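Local atomic coordinates of PaiA Acetyltransferase (Thermoplasma acidophilum, PDB entry 3K9U), a protein that transfers an acetyl group from acetyl-CoA to polyamines such as spermidine, and so helps protect the cell against polyamine toxicity. Residues Leu50-Glu53 with Ile54-Gln58; Gly67-Asp71 with Ser72-Gly76. All coordinates share one frame; numbering follows the deposited sequence.

Interaction 1: Leu50-Glu53 with Ile54-Gln58; sequences LLNE and IVRSQ
The amide of I54 donates to L50 O over 2.7 Å, and the next three residues repeat the pattern: V55 N reaches L51 O, R56 N reaches N52 O, and S57 N reaches E53 O. All four N-H groups point almost straight at their acceptors, with angles at hydrogen of 156° or more, so every carbonyl from L50 to E53 is satisfied by the amide four residues further on. Aliphatic carbons pack beside the same carbonyls. CG1 of I54 sits 3.2 Å from L50 O because it lies beside its own backbone N, and CG2 of V55 comes as close to L51 O. The backbone bonds are those of an alpha-helix, helix 47-59 of the GNAT fold, which leads into strand 63-70; L50 packs on helix 13-27 and I54 on F65. At S57 a side-chain bond is added: OG, placed between its own N and carbonyl carbon (chi1 87°), donates to I54 O at 2.7 Å. Replacing S57 with an alanine removes the hydroxyl, and I54 O would probably lose this side-chain donor. Q58 N donates to V55 O at 3.1 Å, three residues back, and Q58 NE2 is bonded to L8 O. On the polar flank, R56 CD lies 3.9 Å from N52 ND2; beyond it the chain bends at chi3, and the guanidinium plane is turned 37° from the amide. E53 CG lies at the edge of that guanidinium, yet E53 OE2 and R56 NH1 stay 5.6 Å apart; the carboxylate turns instead to R91, with which OE1 forms a salt bridge.

Interaction 2: Gly67-Asp71 with Ser72-Gly76; sequences GAFAD and STLIG
L74 lays its CD1 methyl over one face of the F69 ring, a CH-pi contact with CD1 3.7 Å from the ring centroid and 20° off the normal. The methyl is displaced toward the rim, and F69 CZ is the ring atom nearest to L74 CD1, at 3.5 Å. With L74 CG anti to the backbone N (chi1 -175°), the leucine crosses the ring obliquely on that face, and its CD1 also packs on the CA of G67. S72 O approaches the ring differently, at the edge near its plane. F69 and L74 form a non-hydrogen-bonded pair of an antiparallel beta hairpin, closed by a type I' turn from A70 to T73; A70 and T73 are bonded in both directions. Water 1 links the strand to the turn, donating to F69 O and accepting from S72 N. Further along, I75 and G76 both face A68 in a classic beta bulge: A68 O takes the I75 amide at 2.8 Å, whereas A68 N donates to G76 O. On the other side of the hairpin from the F69 ring, I75 extends along the two alanines, CG1 lying 3.8 Å from A70 CB and CD1 equally far from A68 CB. This alanine-isoleucine surface is covered by I103 of helix 103-118 and by Y98, while L74 packs against helix 13-27 and R6 makes a cation-pi contact with F69.

How the interactions relate
Interactions 1 and 2 follow in series along the chain: helix 47-59 leads into strand 63-70, whose far end opens the hairpin with strand 73-83. Their centres are 18 Å apart and their nearest atoms about 8 Å, so they do not touch; helix 13-27 joins them indirectly, its L16 meeting both L50 and L74. Their relation to the cofactor differs. G76, which has no side chain, lies about 7 Å from a bound acetyl-CoA, and the side chain of E53 about 13 Å from one. In interaction 2, A68 lies about 4 Å from I103, an acetyl-CoA-binding residue, while in interaction 1 L50 is about 10 Å from the binding residue Y93, measured between side chains.

Interaction 1: Leu50-Glu53 with Ile54-Gln58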
ATOM      1  N   LEU A  50       2.307   2.182  26.677  1.00 21.01           N
ATOM      2  CA  LEU A  50       2.035   0.900  25.982  1.00 21.64           C
ATOM      3  C   LEU A  50       2.317  -0.350  26.840  1.00 19.81           C
ATOM      4  O   LEU A  50       1.559  -1.317  26.807  1.00 18.83           O
ATOM      5  CB  LEU A  50       2.851   0.759  24.693  1.00 22.07           C
ATOM      6  CG  LEU A  50       2.356   1.519  23.484  1.00 26.74           C
ATOM      7  CD1 LEU A  50       3.331   1.248  22.331  1.00 26.57           C
ATOM      8  CD2 LEU A  50       0.860   1.135  23.147  1.00 26.92           C
ATOM      9  N   LEU A  51       3.434  -0.341  27.559  1.00 18.76           N
ATOM     10  CA  LEU A  51       3.766  -1.433  28.460  1.00 18.48           C
ATOM     11  C   LEU A  51       2.605  -1.753  29.422  1.00 17.91           C
ATOM     12  O   LEU A  51       2.208  -2.915  29.594  1.00 15.83           O
ATOM     13  CB  LEU A  51       5.008  -1.070  29.278  1.00 18.84           C
ATOM     14  CG  LEU A  51       6.355  -1.490  28.716  1.00 23.79           C
ATOM     15  CD1 LEU A  51       7.543  -0.943  29.598  1.00 25.21           C
ATOM     16  CD2 LEU A  51       6.386  -3.036  28.598  1.00 24.45           C
ATOM     17  N   ASN A  52       2.083  -0.705  30.054  1.00 17.46           N
ATOM     18  CA  ASN A  52       0.964  -0.841  30.977  1.00 17.69           C
ATOM     19  C   ASN A  52      -0.228  -1.443  30.256  1.00 18.05           C
ATOM     20  O   ASN A  52      -0.886  -2.338  30.803  1.00 17.74           O
ATOM     21  CB  ASN A  52       0.602   0.510  31.605  1.00 16.73           C
ATOM     22  CG  ASN A  52      -0.460   0.401  32.687  1.00 18.80           C
ATOM     23  OD1 ASN A  52      -0.343  -0.392  33.633  1.00 17.12           O
ATOM     24  ND2 ASN A  52      -1.493   1.232  32.576  1.00 17.20           N
ATOM     25  N   GLU A  53      -0.483  -0.993  29.021  1.00 17.61           N
ATOM     26  CA  GLU A  53      -1.629  -1.519  28.256  1.00 18.89           C
ATOM     27  C   GLU A  53      -1.438  -2.976  27.877  1.00 18.28           C
ATOM     28  O   GLU A  53      -2.369  -3.769  27.970  1.00 17.06           O
ATOM     29  CB  GLU A  53      -1.897  -0.706  26.993  1.00 19.25           C
ATOM     30  CG  GLU A  53      -2.503   0.686  27.262  1.00 22.41           C
ATOM     31  CD  GLU A  53      -2.366   1.620  26.040  1.00 22.13           C
ATOM     32  OE1 GLU A  53      -1.609   1.286  25.111  1.00 29.97           O
ATOM     33  OE2 GLU A  53      -2.994   2.683  26.004  1.00 21.83           O
ATOM     34  N   ILE A  54      -0.216  -3.315  27.454  1.00 18.36           N
ATOM     35  CA  ILE A  54       0.125  -4.692  27.133  1.00 17.35           C
ATOM     36  C   ILE A  54      -0.058  -5.573  28.368  1.00 17.66           C
ATOM     37  O   ILE A  54      -0.648  -6.650  28.244  1.00 17.81           O
ATOM     38  CB  ILE A  54       1.573  -4.796  26.568  1.00 18.14           C
ATOM     39  CG1 ILE A  54       1.674  -4.117  25.188  1.00 18.98           C
ATOM     40  CG2 ILE A  54       2.051  -6.242  26.474  1.00 14.04           C
ATOM     41  CD1 ILE A  54       3.128  -4.077  24.617  1.00 14.07           C
ATOM     42  N   VAL A  55       0.416  -5.134  29.550  1.00 17.19           N
ATOM     43  CA  VAL A  55       0.287  -5.961  30.761  1.00 17.47           C
ATOM     44  C   VAL A  55      -1.168  -6.140  31.172  1.00 19.73           C
ATOM     45  O   VAL A  55      -1.569  -7.243  31.533  1.00 19.44           O
ATOM     46  CB  VAL A  55       1.125  -5.451  31.973  1.00 17.22           C
ATOM     47  CG1 VAL A  55       0.884  -6.340  33.264  1.00 13.70           C
ATOM     48  CG2 VAL A  55       2.605  -5.432  31.610  1.00 15.66           C
ATOM     49  N   ARG A  56      -1.951  -5.065  31.093  1.00 22.08           N
ATOM     50  CA  ARG A  56      -3.396  -5.123  31.357  1.00 24.30           C
ATOM     51  C   ARG A  56      -4.068  -6.146  30.457  1.00 24.12           C
ATOM     52  O   ARG A  56      -4.871  -6.961  30.927  1.00 22.89           O
ATOM     53  CB  ARG A  56      -4.069  -3.750  31.130  1.00 25.22           C
ATOM     54  CG  ARG A  56      -3.890  -2.792  32.314  1.00 29.83           C
ATOM     55  CD  ARG A  56      -4.390  -1.381  32.007  1.00 34.54           C
ATOM     56  NE  ARG A  56      -5.841  -1.349  31.800  1.00 40.08           N
ATOM     57  CZ  ARG A  56      -6.466  -1.037  30.654  1.00 45.14           C
ATOM     58  NH1 ARG A  56      -5.805  -0.687  29.536  1.00 41.04           N
ATOM     59  NH2 ARG A  56      -7.806  -1.065  30.629  1.00 49.76           N
ATOM     60  N   SER A  57      -3.722  -6.095  29.167  1.00 23.78           N
ATOM     61  CA  SER A  57      -4.310  -6.986  28.178  1.00 24.79           C
ATOM     62  C   SER A  57      -4.019  -8.463  28.461  1.00 26.42           C
ATOM     63  O   SER A  57      -4.678  -9.337  27.927  1.00 27.30           O
ATOM     64  CB  SER A  57      -3.800  -6.631  26.779  1.00 25.37           C
ATOM     65  OG  SER A  57      -2.578  -7.295  26.488  1.00 24.73           O
ATOM     66  N   GLN A  58      -3.034  -8.735  29.309  1.00 28.22           N
ATOM     67  CA  GLN A  58      -2.574 -10.085  29.546  1.00 29.88           C
ATOM     68  C   GLN A  58      -3.467 -10.790  30.552  1.00 30.53           C
ATOM     69  O   GLN A  58      -3.704 -11.987  30.437  1.00 31.58           O
ATOM     70  CB  GLN A  58      -1.150 -10.059  30.099  1.00 30.71           C
ATOM     71  CG  GLN A  58      -0.214 -11.045  29.447  1.00 34.73           C
ATOM     72  CD  GLN A  58       0.581 -10.422  28.337  1.00 37.63           C
ATOM     73  OE1 GLN A  58       1.496  -9.630  28.586  1.00 44.81           O
ATOM     74  NE2 GLN A  58       0.265 -10.787  27.104  1.00 38.93           N
TER

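Interaction 2: Gly67-Asp71 with Ser72-Gly76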
ATOM      1  N   GLY A  67      -1.467  -9.002  17.863  1.00 20.34           N
ATOM      2  CA  GLY A  67      -0.536  -8.623  16.815  1.00 19.21           C
ATOM      3  C   GLY A  67      -0.615  -9.568  15.624  1.00 20.45           C
ATOM      4  O   GLY A  67      -0.930 -10.765  15.780  1.00 19.71           O
ATOM      5  N   ALA A  68      -0.369  -9.012  14.430  1.00 20.01           N
ATOM      6  CA  ALA A  68      -0.183  -9.794  13.224  1.00 20.10           C
ATOM      7  C   ALA A  68       1.315  -9.900  12.946  1.00 20.20           C
ATOM      8  O   ALA A  68       2.008  -8.885  12.802  1.00 21.37           O
ATOM      9  CB  ALA A  68      -0.936  -9.142  12.021  1.00 18.53           C
ATOM     10  N   PHE A  69       1.811 -11.124  12.863  1.00 20.59           N
ATOM     11  CA  PHE A  69       3.216 -11.359  12.599  1.00 22.28           C
ATOM     12  C   PHE A  69       3.398 -11.989  11.210  1.00 23.76           C
ATOM     13  O   PHE A  69       2.861 -13.064  10.922  1.00 25.29           O
ATOM     14  CB  PHE A  69       3.804 -12.255  13.689  1.00 21.92           C
ATOM     15  CG  PHE A  69       3.780 -11.626  15.078  1.00 22.38           C
ATOM     16  CD1 PHE A  69       2.601 -11.571  15.820  1.00 20.75           C
ATOM     17  CD2 PHE A  69       4.931 -11.099  15.641  1.00 22.96           C
ATOM     18  CE1 PHE A  69       2.586 -11.012  17.105  1.00 21.20           C
ATOM     19  CE2 PHE A  69       4.921 -10.537  16.931  1.00 20.95           C
ATOM     20  CZ  PHE A  69       3.753 -10.489  17.655  1.00 18.84           C
ATOM     21  N   ALA A  70       4.133 -11.294  10.352  1.00 24.78           N
ATOM     22  CA  ALA A  70       4.445 -11.764   9.013  1.00 25.92           C
ATOM     23  C   ALA A  70       5.851 -12.345   9.073  1.00 27.30           C
ATOM     24  O   ALA A  70       6.832 -11.614   9.266  1.00 26.41           O
ATOM     25  CB  ALA A  70       4.380 -10.616   8.011  1.00 25.55           C
ATOM     26  N   ASP A  71       5.925 -13.672   8.971  1.00 29.14           N
ATOM     27  CA  ASP A  71       7.172 -14.405   9.112  1.00 30.26           C
ATOM     28  C   ASP A  71       7.917 -13.922  10.357  1.00 29.82           C
ATOM     29  O   ASP A  71       9.098 -13.564  10.292  1.00 30.47           O
ATOM     30  CB  ASP A  71       8.033 -14.242   7.833  1.00 31.65           C
ATOM     31  CG  ASP A  71       7.253 -14.599   6.537  1.00 35.25           C
ATOM     32  OD1 ASP A  71       6.751 -15.747   6.423  1.00 39.70           O
ATOM     33  OD2 ASP A  71       7.130 -13.728   5.634  1.00 38.50           O
ATOM     34  N   SER A  72       7.204 -13.901  11.485  1.00 28.75           N
ATOM     35  CA  SER A  72       7.775 -13.586  12.807  1.00 28.13           C
ATOM     36  C   SER A  72       8.050 -12.092  13.114  1.00 26.49           C
ATOM     37  O   SER A  72       8.507 -11.760  14.204  1.00 25.49           O
ATOM     38  CB  SER A  72       9.057 -14.395  13.044  1.00 29.14           C
ATOM     39  OG  SER A  72      10.228 -13.635  12.748  1.00 32.72           O
ATOM     40  N   THR A  73       7.778 -11.201  12.162  1.00 24.93           N
ATOM     41  CA  THR A  73       7.970  -9.764  12.360  1.00 23.36           C
ATOM     42  C   THR A  73       6.579  -9.168  12.612  1.00 21.79           C
ATOM     43  O   THR A  73       5.670  -9.406  11.828  1.00 20.14           O
ATOM     44  CB  THR A  73       8.626  -9.124  11.114  1.00 23.77           C
ATOM     45  OG1 THR A  73       9.854  -9.819  10.812  1.00 24.09           O
ATOM     46  CG2 THR A  73       8.894  -7.628  11.336  1.00 23.13           C
ATOM     47  N   LEU A  74       6.422  -8.420  13.705  1.00 20.28           N
ATOM     48  CA  LEU A  74       5.164  -7.720  14.006  1.00 20.29           C
ATOM     49  C   LEU A  74       4.888  -6.652  12.939  1.00 19.54           C
ATOM     50  O   LEU A  74       5.684  -5.734  12.780  1.00 19.70           O
ATOM     51  CB  LEU A  74       5.195  -7.066  15.408  1.00 20.01           C
ATOM     52  CG  LEU A  74       3.862  -6.413  15.827  1.00 22.65           C
ATOM     53  CD1 LEU A  74       2.797  -7.475  16.156  1.00 24.28           C
ATOM     54  CD2 LEU A  74       4.029  -5.500  17.018  1.00 24.75           C
ATOM     55  N   ILE A  75       3.773  -6.752  12.210  1.00 18.02           N
ATOM     56  CA  ILE A  75       3.466  -5.716  11.227  1.00 17.64           C
ATOM     57  C   ILE A  75       2.091  -5.046  11.389  1.00 18.23           C
ATOM     58  O   ILE A  75       1.675  -4.279  10.526  1.00 19.23           O
ATOM     59  CB  ILE A  75       3.640  -6.212   9.791  1.00 16.80           C
ATOM     60  CG1 ILE A  75       2.835  -7.501   9.502  1.00 18.44           C
ATOM     61  CG2 ILE A  75       5.165  -6.445   9.481  1.00 20.38           C
ATOM     62  CD1 ILE A  75       1.254  -7.365   9.457  1.00 14.16           C
ATOM     63  N   GLY A  76       1.363  -5.361  12.460  1.00 17.92           N
ATOM     64  CA  GLY A  76       0.035  -4.775  12.673  1.00 17.02           C
ATOM     65  C   GLY A  76      -0.529  -5.225  14.003  1.00 17.35           C
ATOM     66  O   GLY A  76       0.011  -6.156  14.630  1.00 17.18           O
TER
HETATM   67  O   HOH W   1       4.716 -14.976  11.528  1.00 27.97           O